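Local coordinates for fatty acid-binding protein TM_1468 (PDB 1MGP), which binds long-chain fatty acids such as palmitate and may take part in lipid transport or fatty acid metabolism, at residues A[88-93]-A[124-129]. Sequence-based numbering, arbitrary orientation.
Sequences TSQPSV and YNSAVL. With PLM (palmitic acid), chain B.
The carboxylate end of the palmitate pocket lies at one end of this contact, where residues 88-93 leave strand 87-89 and pass along helix 123-133 with Q90, P91 and V93 against S126 and L129. It illustrates how a single water can join a loop to a helix. The water accepts from Q90 NE2 at 2.8 Å and donates to P91 O at 2.7 Å. It is also hydrogen-bonded to S126 OG at 3.0 Å, so a side-chain amide, a backbone carbonyl and a hydroxyl share one bridge. S126 projects toward the loop with OG anti to its own nitrogen (chi1 -177°), which carries the hydroxyl to within 3.2 Å of P91 O. The extended chain of Q90 brings NE2 to 3.9 Å from S126 CB, beside the hydroxyl-bearing carbon. Further along, V93 CG2 lies 3.8 Å from L129 CD2; the side chains of V93 and L129 cross at about a right angle, giving the water-bridged region an apolar continuation. S92 turns its CB away from helix 123-133 and is the N-cap of helix 93-105, its OG hydrogen-bonded to D95 N; F96 of that helix packs against both P91 and S126. At the other end, T88 OG1 donates to palmitate O2 at 2.7 Å and is also hydrogen-bonded to H296, while S121, just ahead of helix 123-133, holds the same ligand through its hydroxyl. Both pieces of the contact thus begin near the carboxylate, and their loop-helix packing flanks the carboxylate site of this DegV-family fatty acid-binding protein.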
loop_
_atom_site.group_PDB
_atom_site.type_symbol
_atom_site.label_atom_id
_atom_site.label_comp_id
_atom_site.label_asym_id
_atom_site.label_seq_id
_atom_site.Cartn_x
_atom_site.Cartn_y
_atom_site.Cartn_z
ATOM N N THR A 88 -15.605 -1.146 -3.677
ATOM C CA THR A 88 -14.402 -1.063 -4.494
ATOM C C THR A 88 -14.282 -2.299 -5.370
ATOM O O THR A 88 -14.937 -3.314 -5.123
ATOM C CB THR A 88 -13.137 -0.969 -3.615
ATOM O OG1 THR A 88 -13.006 -2.168 -2.834
ATOM C CG2 THR A 88 -13.227 0.237 -2.675
ATOM N N SER A 89 -13.455 -2.214 -6.404
ATOM C CA SER A 89 -13.245 -3.363 -7.264
ATOM C C SER A 89 -11.853 -3.351 -7.877
ATOM O O SER A 89 -11.266 -2.292 -8.127
ATOM C CB SER A 89 -14.306 -3.422 -8.368
ATOM O OG SER A 89 -14.151 -2.355 -9.278
ATOM N N GLN A 90 -11.337 -4.553 -8.104
ATOM C CA GLN A 90 -10.020 -4.770 -8.690
ATOM C C GLN A 90 -9.985 -4.240 -10.121
ATOM O O GLN A 90 -11.022 -3.926 -10.705
ATOM C CB GLN A 90 -9.733 -6.273 -8.709
ATOM C CG GLN A 90 -10.696 -7.028 -9.626
ATOM C CD GLN A 90 -10.838 -8.493 -9.278
ATOM O OE1 GLN A 90 -11.144 -8.845 -8.137
ATOM N NE2 GLN A 90 -10.631 -9.360 -10.264
ATOM N N PRO A 91 -8.782 -4.117 -10.703
ATOM C CA PRO A 91 -8.722 -3.626 -12.079
ATOM C C PRO A 91 -9.198 -4.790 -12.942
ATOM O O PRO A 91 -9.153 -5.938 -12.507
ATOM C CB PRO A 91 -7.234 -3.349 -12.296
ATOM C CG PRO A 91 -6.686 -3.172 -10.900
ATOM C CD PRO A 91 -7.434 -4.216 -10.118
ATOM N N SER A 92 -9.652 -4.511 -14.154
ATOM C CA SER A 92 -10.102 -5.591 -15.023
ATOM C C SER A 92 -8.867 -6.221 -15.649
ATOM O O SER A 92 -7.777 -5.655 -15.588
ATOM C CB SER A 92 -10.999 -5.043 -16.133
ATOM O OG SER A 92 -10.244 -4.243 -17.028
ATOM N N VAL A 93 -9.038 -7.396 -16.239
ATOM C CA VAL A 93 -7.937 -8.080 -16.904
ATOM C C VAL A 93 -7.503 -7.187 -18.057
ATOM O O VAL A 93 -6.315 -7.026 -18.326
ATOM C CB VAL A 93 -8.394 -9.453 -17.446
ATOM C CG1 VAL A 93 -7.358 -10.021 -18.410
ATOM C CG2 VAL A 93 -8.620 -10.411 -16.279
ATOM N N TYR A 124 -4.497 -9.619 -7.545
ATOM C CA TYR A 124 -3.382 -10.506 -7.868
ATOM C C TYR A 124 -3.759 -11.477 -8.985
ATOM O O TYR A 124 -3.053 -11.580 -9.993
ATOM C CB TYR A 124 -2.951 -11.304 -6.634
ATOM C CG TYR A 124 -1.937 -12.385 -6.940
ATOM C CD1 TYR A 124 -0.604 -12.066 -7.208
ATOM C CD2 TYR A 124 -2.321 -13.727 -7.004
ATOM C CE1 TYR A 124 0.327 -13.062 -7.539
ATOM C CE2 TYR A 124 -1.400 -14.727 -7.334
ATOM C CZ TYR A 124 -0.082 -14.386 -7.601
ATOM O OH TYR A 124 0.824 -15.369 -7.932
ATOM N N ASN A 125 -4.867 -12.196 -8.809
ATOM C CA ASN A 125 -5.301 -13.158 -9.822
ATOM C C ASN A 125 -5.559 -12.483 -11.163
ATOM O O ASN A 125 -5.303 -13.063 -12.212
ATOM C CB ASN A 125 -6.570 -13.900 -9.377
ATOM C CG ASN A 125 -6.336 -14.798 -8.177
ATOM O OD1 ASN A 125 -5.305 -15.467 -8.075
ATOM N ND2 ASN A 125 -7.306 -14.836 -7.269
ATOM N N SER A 126 -6.072 -11.259 -11.130
ATOM C CA SER A 126 -6.349 -10.533 -12.358
ATOM C C SER A 126 -5.051 -10.196 -13.095
ATOM O O SER A 126 -4.968 -10.313 -14.321
ATOM C CB SER A 126 -7.129 -9.255 -12.042
ATOM O OG SER A 126 -7.462 -8.561 -13.232
ATOM N N ALA A 127 -4.037 -9.784 -12.341
ATOM C CA ALA A 127 -2.743 -9.435 -12.914
ATOM C C ALA A 127 -2.073 -10.661 -13.521
ATOM O O ALA A 127 -1.441 -10.576 -14.572
ATOM C CB ALA A 127 -1.846 -8.831 -11.843
ATOM N N VAL A 128 -2.209 -11.798 -12.844
ATOM C CA VAL A 128 -1.627 -13.056 -13.303
ATOM C C VAL A 128 -2.281 -13.521 -14.602
ATOM O O VAL A 128 -1.597 -13.909 -15.551
ATOM C CB VAL A 128 -1.799 -14.162 -12.236
ATOM C CG1 VAL A 128 -1.289 -15.495 -12.769
ATOM C CG2 VAL A 128 -1.043 -13.776 -10.973
ATOM N N LEU A 129 -3.610 -13.484 -14.631
ATOM C CA LEU A 129 -4.365 -13.901 -15.810
ATOM C C LEU A 129 -3.984 -13.051 -17.021
ATOM O O LEU A 129 -3.733 -13.577 -18.107
ATOM C CB LEU A 129 -5.868 -13.776 -15.541
ATOM C CG LEU A 129 -6.819 -14.227 -16.649
ATOM C CD1 LEU A 129 -6.482 -15.651 -17.069
ATOM C CD2 LEU A 129 -8.257 -14.146 -16.147
HETATM C C1 PLM B . -10.939 -4.716 -4.206
HETATM O O1 PLM B . -10.523 -5.723 -4.813
HETATM O O2 PLM B . -12.109 -4.294 -4.324
HETATM C C2 PLM B . -9.977 -3.974 -3.282
HETATM C C3 PLM B . -10.115 -4.366 -1.811
HETATM C C4 PLM B . -9.128 -3.576 -0.966
HETATM C C5 PLM B . -9.228 -3.934 0.502
HETATM C C6 PLM B . -8.452 -2.974 1.371
HETATM C C7 PLM B . -8.588 -3.322 2.844
HETATM C C8 PLM B . -8.015 -2.221 3.716
HETATM C C9 PLM B . -6.569 -2.509 4.088
HETATM C CA PLM B . -5.865 -1.248 4.541
HETATM C CB PLM B . -4.456 -1.544 5.005
HETATM C CC PLM B . -3.770 -0.263 5.444
HETATM C CD PLM B . -2.341 -0.521 5.918
HETATM C CE PLM B . -1.665 0.791 6.350
HETATM C CF PLM B . -0.217 0.587 6.802
HETATM C CG PLM B . 0.768 0.731 5.646
HETATM O O HOH W 1 -10.452 -8.299 -12.889
#